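Local coordinates for metallo-beta-lactamase family protein (Thermus thermophilus, PDB 2ZO4), which binds two zinc ions and is probably a hydrolase of the metallo-beta-lactamase superfamily, at residues K161-H175 and F178-A191. Numbering follows the deposited sequence.
With ZN (zinc ion), chain B; ZN (zinc ion), chain C.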
loop_
_atom_site.group_PDB
_atom_site.type_symbol
_atom_site.label_atom_id
_atom_site.label_comp_id
_atom_site.label_asym_id
_atom_site.label_seq_id
_atom_site.Cartn_x
_atom_site.Cartn_y
_atom_site.Cartn_z
ATOM N N LYS A 161 14.515 15.119 -11.765
ATOM C CA LYS A 161 14.797 13.687 -11.716
ATOM C C LYS A 161 13.929 12.891 -12.692
ATOM O O LYS A 161 12.880 13.363 -13.138
ATOM C CB LYS A 161 14.670 13.161 -10.281
ATOM C CG LYS A 161 15.859 13.555 -9.404
ATOM C CD LYS A 161 15.558 13.419 -7.927
ATOM C CE LYS A 161 16.789 13.750 -7.080
ATOM N NZ LYS A 161 17.240 15.165 -7.232
ATOM N N ARG A 162 14.395 11.694 -13.039
ATOM C CA ARG A 162 13.661 10.807 -13.931
ATOM C C ARG A 162 13.251 9.544 -13.183
ATOM O O ARG A 162 14.099 8.781 -12.712
ATOM C CB ARG A 162 14.487 10.474 -15.172
ATOM C CG ARG A 162 13.661 9.869 -16.303
ATOM C CD ARG A 162 14.375 9.976 -17.646
ATOM N NE ARG A 162 13.756 9.090 -18.632
ATOM C CZ ARG A 162 12.959 9.482 -19.623
ATOM N NH1 ARG A 162 12.681 10.764 -19.799
ATOM N NH2 ARG A 162 12.448 8.578 -20.451
ATOM N N LEU A 163 11.943 9.344 -13.079
ATOM C CA LEU A 163 11.366 8.279 -12.268
ATOM C C LEU A 163 10.675 7.243 -13.145
ATOM O O LEU A 163 9.839 7.592 -13.976
ATOM C CB LEU A 163 10.350 8.867 -11.282
ATOM C CG LEU A 163 10.852 9.612 -10.041
ATOM C CD1 LEU A 163 11.530 10.934 -10.380
ATOM C CD2 LEU A 163 9.697 9.848 -9.092
ATOM N N ARG A 164 11.018 5.975 -12.951
ATOM C CA ARG A 164 10.363 4.889 -13.664
ATOM C C ARG A 164 9.224 4.337 -12.817
ATOM O O ARG A 164 9.431 3.962 -11.660
ATOM C CB ARG A 164 11.361 3.773 -13.996
ATOM C CG ARG A 164 10.784 2.629 -14.838
ATOM C CD ARG A 164 10.582 3.031 -16.300
ATOM N NE ARG A 164 11.859 3.329 -16.952
ATOM C CZ ARG A 164 11.993 3.831 -18.178
ATOM N NH1 ARG A 164 10.926 4.103 -18.921
ATOM N NH2 ARG A 164 13.208 4.064 -18.661
ATOM N N VAL A 165 8.029 4.289 -13.397
ATOM C CA VAL A 165 6.862 3.730 -12.716
ATOM C C VAL A 165 6.890 2.201 -12.767
ATOM O O VAL A 165 6.890 1.598 -13.847
ATOM C CB VAL A 165 5.533 4.279 -13.299
ATOM C CG1 VAL A 165 4.317 3.692 -12.555
ATOM C CG2 VAL A 165 5.511 5.796 -13.215
ATOM N N LEU A 166 6.927 1.580 -11.591
ATOM C CA LEU A 166 6.924 0.124 -11.494
ATOM C C LEU A 166 5.650 -0.352 -10.825
ATOM O O LEU A 166 5.492 -0.211 -9.615
ATOM C CB LEU A 166 8.137 -0.386 -10.712
ATOM C CG LEU A 166 9.543 0.107 -11.055
ATOM C CD1 LEU A 166 10.516 -0.473 -10.049
ATOM C CD2 LEU A 166 9.952 -0.264 -12.485
ATOM N N TRP A 167 4.742 -0.902 -11.628
ATOM C CA TRP A 167 3.516 -1.496 -11.119
ATOM C C TRP A 167 3.884 -2.719 -10.297
ATOM O O TRP A 167 4.499 -3.670 -10.801
ATOM C CB TRP A 167 2.576 -1.865 -12.268
ATOM C CG TRP A 167 1.263 -2.477 -11.852
ATOM C CD1 TRP A 167 0.488 -2.125 -10.781
ATOM C CD2 TRP A 167 0.558 -3.529 -12.526
ATOM N NE1 TRP A 167 -0.649 -2.901 -10.740
ATOM C CE2 TRP A 167 -0.632 -3.769 -11.801
ATOM C CE3 TRP A 167 0.817 -4.291 -13.675
ATOM C CZ2 TRP A 167 -1.563 -4.745 -12.184
ATOM C CZ3 TRP A 167 -0.108 -5.268 -14.055
ATOM C CH2 TRP A 167 -1.282 -5.484 -13.309
ATOM N N THR A 168 3.536 -2.661 -9.016
ATOM C CA THR A 168 3.870 -3.707 -8.055
ATOM C C THR A 168 2.621 -4.104 -7.254
ATOM O O THR A 168 2.505 -3.770 -6.066
ATOM C CB THR A 168 5.010 -3.257 -7.112
ATOM O OG1 THR A 168 4.875 -1.857 -6.833
ATOM C CG2 THR A 168 6.382 -3.513 -7.756
ATOM N N PRO A 169 1.679 -4.819 -7.907
ATOM C CA PRO A 169 0.427 -5.218 -7.265
ATOM C C PRO A 169 0.652 -6.237 -6.145
ATOM O O PRO A 169 1.676 -6.923 -6.133
ATOM C CB PRO A 169 -0.365 -5.852 -8.412
ATOM C CG PRO A 169 0.685 -6.350 -9.354
ATOM C CD PRO A 169 1.759 -5.316 -9.294
ATOM N N GLY A 170 -0.299 -6.319 -5.217
ATOM C CA GLY A 170 -0.205 -7.226 -4.079
ATOM C C GLY A 170 -0.651 -6.548 -2.802
ATOM O O GLY A 170 -1.725 -6.842 -2.275
ATOM N N HIS A 171 0.178 -5.634 -2.306
ATOM C CA HIS A 171 -0.189 -4.797 -1.171
ATOM C C HIS A 171 -1.414 -3.937 -1.502
ATOM O O HIS A 171 -2.290 -3.739 -0.665
ATOM C CB HIS A 171 0.989 -3.920 -0.756
ATOM C CG HIS A 171 0.684 -3.015 0.394
ATOM N ND1 HIS A 171 0.601 -3.467 1.693
ATOM C CD2 HIS A 171 0.421 -1.688 0.441
ATOM C CE1 HIS A 171 0.316 -2.456 2.493
ATOM N NE2 HIS A 171 0.202 -1.365 1.758
ATOM N N ALA A 172 -1.451 -3.421 -2.728
ATOM C CA ALA A 172 -2.643 -2.792 -3.294
ATOM C C ALA A 172 -2.659 -3.103 -4.779
ATOM O O ALA A 172 -1.609 -3.358 -5.375
ATOM C CB ALA A 172 -2.642 -1.284 -3.049
ATOM N N ASP A 173 -3.844 -3.085 -5.378
ATOM C CA ASP A 173 -4.018 -3.529 -6.767
ATOM C C ASP A 173 -3.217 -2.697 -7.772
ATOM O O ASP A 173 -2.536 -3.251 -8.636
ATOM C CB ASP A 173 -5.506 -3.556 -7.122
ATOM C CG ASP A 173 -6.310 -4.419 -6.160
ATOM O OD1 ASP A 173 -6.088 -5.647 -6.139
ATOM O OD2 ASP A 173 -7.155 -3.870 -5.415
ATOM N N GLY A 174 -3.297 -1.375 -7.645
ATOM C CA GLY A 174 -2.529 -0.463 -8.493
ATOM C C GLY A 174 -1.389 0.172 -7.721
ATOM O O GLY A 174 -1.114 1.367 -7.861
ATOM N N HIS A 175 -0.722 -0.623 -6.893
ATOM C CA HIS A 175 0.438 -0.122 -6.185
ATOM C C HIS A 175 1.563 0.125 -7.183
ATOM O O HIS A 175 1.856 -0.719 -8.042
ATOM C CB HIS A 175 0.886 -1.072 -5.078
ATOM C CG HIS A 175 1.999 -0.524 -4.242
ATOM N ND1 HIS A 175 3.319 -0.584 -4.629
ATOM C CD2 HIS A 175 1.983 0.118 -3.049
ATOM C CE1 HIS A 175 4.072 -0.009 -3.708
ATOM N NE2 HIS A 175 3.285 0.427 -2.740
ATOM N N PHE A 178 8.338 3.989 -7.440
ATOM C CA PHE A 178 8.967 4.955 -8.328
ATOM C C PHE A 178 10.477 4.794 -8.262
ATOM O O PHE A 178 11.085 4.964 -7.203
ATOM C CB PHE A 178 8.525 6.384 -7.993
ATOM C CG PHE A 178 7.037 6.602 -8.115
ATOM C CD1 PHE A 178 6.461 6.889 -9.349
ATOM C CD2 PHE A 178 6.209 6.501 -6.992
ATOM C CE1 PHE A 178 5.076 7.078 -9.471
ATOM C CE2 PHE A 178 4.822 6.689 -7.102
ATOM C CZ PHE A 178 4.260 6.979 -8.342
ATOM N N TYR A 179 11.068 4.449 -9.403
ATOM C CA TYR A 179 12.479 4.081 -9.470
ATOM C C TYR A 179 13.325 5.104 -10.223
ATOM O O TYR A 179 13.061 5.417 -11.391
ATOM C CB TYR A 179 12.630 2.685 -10.087
ATOM C CG TYR A 179 14.037 2.104 -10.046
ATOM C CD1 TYR A 179 14.806 2.148 -8.883
ATOM C CD2 TYR A 179 14.581 1.482 -11.172
ATOM C CE1 TYR A 179 16.096 1.600 -8.850
ATOM C CE2 TYR A 179 15.863 0.935 -11.150
ATOM C CZ TYR A 179 16.610 0.992 -9.984
ATOM O OH TYR A 179 17.873 0.447 -9.963
ATOM N N LEU A 180 14.333 5.626 -9.529
ATOM C CA LEU A 180 15.312 6.537 -10.114
ATOM C C LEU A 180 16.458 5.688 -10.645
ATOM O O LEU A 180 17.361 5.305 -9.899
ATOM C CB LEU A 180 15.809 7.545 -9.069
ATOM C CG LEU A 180 14.875 8.693 -8.660
ATOM C CD1 LEU A 180 13.654 8.203 -7.875
ATOM C CD2 LEU A 180 15.639 9.706 -7.837
ATOM N N GLU A 181 16.395 5.390 -11.941
ATOM C CA GLU A 181 17.227 4.365 -12.563
ATOM C C GLU A 181 18.719 4.680 -12.549
ATOM O O GLU A 181 19.534 3.798 -12.269
ATOM C CB GLU A 181 16.751 4.080 -13.993
ATOM C CG GLU A 181 15.386 3.402 -14.055
ATOM C CD GLU A 181 14.927 3.091 -15.471
ATOM O OE1 GLU A 181 15.270 3.845 -16.409
ATOM O OE2 GLU A 181 14.205 2.089 -15.636
ATOM N N GLU A 182 19.077 5.928 -12.843
ATOM C CA GLU A 182 20.487 6.311 -12.863
ATOM C C GLU A 182 21.105 6.201 -11.467
ATOM O O GLU A 182 22.185 5.628 -11.301
ATOM C CB GLU A 182 20.677 7.715 -13.441
ATOM C CG GLU A 182 22.150 8.084 -13.640
ATOM C CD GLU A 182 22.348 9.393 -14.383
ATOM O OE1 GLU A 182 21.512 10.311 -14.225
ATOM O OE2 GLU A 182 23.352 9.502 -15.125
ATOM N N GLU A 183 20.391 6.721 -10.473
ATOM C CA GLU A 183 20.852 6.733 -9.089
ATOM C C GLU A 183 20.706 5.363 -8.418
ATOM O O GLU A 183 21.402 5.060 -7.442
ATOM C CB GLU A 183 20.092 7.798 -8.287
ATOM C CG GLU A 183 20.252 9.233 -8.806
ATOM C CD GLU A 183 19.214 9.637 -9.857
ATOM O OE1 GLU A 183 18.620 8.757 -10.511
ATOM O OE2 GLU A 183 18.990 10.854 -10.033
ATOM N N GLY A 184 19.797 4.541 -8.942
ATOM C CA GLY A 184 19.535 3.215 -8.386
ATOM C C GLY A 184 18.755 3.311 -7.091
ATOM O O GLY A 184 18.825 2.423 -6.245
ATOM N N VAL A 185 18.016 4.409 -6.943
ATOM C CA VAL A 185 17.244 4.680 -5.736
ATOM C C VAL A 185 15.782 4.325 -5.999
ATOM O O VAL A 185 15.165 4.845 -6.939
ATOM C CB VAL A 185 17.390 6.159 -5.289
ATOM C CG1 VAL A 185 16.367 6.510 -4.203
ATOM C CG2 VAL A 185 18.815 6.431 -4.796
ATOM N N LEU A 186 15.255 3.421 -5.174
ATOM C CA LEU A 186 13.879 2.954 -5.296
ATOM C C LEU A 186 13.004 3.565 -4.219
ATOM O O LEU A 186 13.279 3.417 -3.026
ATOM C CB LEU A 186 13.817 1.424 -5.199
ATOM C CG LEU A 186 12.435 0.747 -5.213
ATOM C CD1 LEU A 186 11.693 0.998 -6.526
ATOM C CD2 LEU A 186 12.557 -0.750 -4.951
ATOM N N LEU A 187 11.952 4.256 -4.646
ATOM C CA LEU A 187 10.925 4.727 -3.732
ATOM C C LEU A 187 9.851 3.652 -3.775
ATOM O O LEU A 187 8.993 3.644 -4.665
ATOM C CB LEU A 187 10.400 6.112 -4.152
ATOM C CG LEU A 187 11.472 7.204 -4.312
ATOM C CD1 LEU A 187 10.866 8.505 -4.837
ATOM C CD2 LEU A 187 12.241 7.451 -3.002
ATOM N N ALA A 188 9.935 2.735 -2.814
ATOM C CA ALA A 188 9.255 1.444 -2.886
ATOM C C ALA A 188 7.788 1.452 -2.472
ATOM O O ALA A 188 7.079 0.478 -2.716
ATOM C CB ALA A 188 10.025 0.404 -2.067
ATOM N N GLY A 189 7.334 2.540 -1.851
ATOM C CA GLY A 189 5.998 2.575 -1.247
ATOM C C GLY A 189 5.883 1.471 -0.214
ATOM O O GLY A 189 6.804 1.259 0.568
ATOM N N ASP A 190 4.767 0.747 -0.226
ATOM C CA ASP A 190 4.602 -0.394 0.667
ATOM C C ASP A 190 4.758 -1.746 -0.032
ATOM O O ASP A 190 4.256 -2.750 0.457
ATOM C CB ASP A 190 3.253 -0.330 1.391
ATOM C CG ASP A 190 3.138 0.854 2.337
ATOM O OD1 ASP A 190 4.093 1.653 2.458
ATOM O OD2 ASP A 190 2.066 0.985 2.958
ATOM N N ALA A 191 5.447 -1.779 -1.171
ATOM C CA ALA A 191 5.717 -3.045 -1.865
ATOM C C ALA A 191 6.799 -3.844 -1.132
ATOM O O ALA A 191 6.922 -5.065 -1.305
ATOM C CB ALA A 191 6.141 -2.781 -3.312
HETATM ZN ZN ZN B . -0.380 0.566 2.291
HETATM ZN ZN ZN C . 1.481 2.563 4.162
HETATM O O HOH W 1 17.119 8.172 -13.152
HETATM O O HOH W 2 14.351 6.456 -13.844
HETATM O O HOH W 3 17.445 11.284 -12.205
HETATM O O HOH W 4 -0.290 1.696 3.951
#
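CB of Asp190 lies over one face of the His171 ring, a CH-pi contact 3.5 Å from CB to the ring centroid. His171 NE2 binds a zinc ion at 2.1 Å, and ND1 donates to Asn199 O. At the ring's edge, in plane, sits a water shared by both zincs. Asp190 OD2 bridges the metals unevenly, 2.6 Å from the zinc held by His171 NE2 and 2.1 Å from the second zinc. His70 and His72 complete the first site; Asp74, His75 and His233 complete the second.

The His175 ring is gripped along its edge. NE2 accepts a bent hydrogen bond (139°) from the backbone N of Asp190 (2.9 Å), which is tilted 21° from the ring plane. Ala188 O lies beside CE1 (3.2 Å), near that plane. ND1 shares a hydrogen bond with Thr168 OG1. The two bonds together should limit the ring's rotation, and the first ties it to the backbone of a metal ligand, as a second-shell residue.

Arg164 makes a two-bond salt bridge to Glu181. NE meets OE2 from above the carboxylate plane, and NH2 reaches OE1 on its syn side. The guanidinium and carboxylate planes are 54° apart. Bends at chi2 and chi3 fold the arginine back to this partner.

Arg164 and Tyr179 form an antiparallel hydrogen-bonded pair. Beside it, Val165 CG2 packs against Phe178 CE1 (4.0 Å).

Strand 161-167 runs between strands 155-158 and 176-180 in one sheet of the metallo-beta-lactamase fold. Helix 210-222 packs on Leu166 and Thr168, and strand 185-189 leads to Asp190.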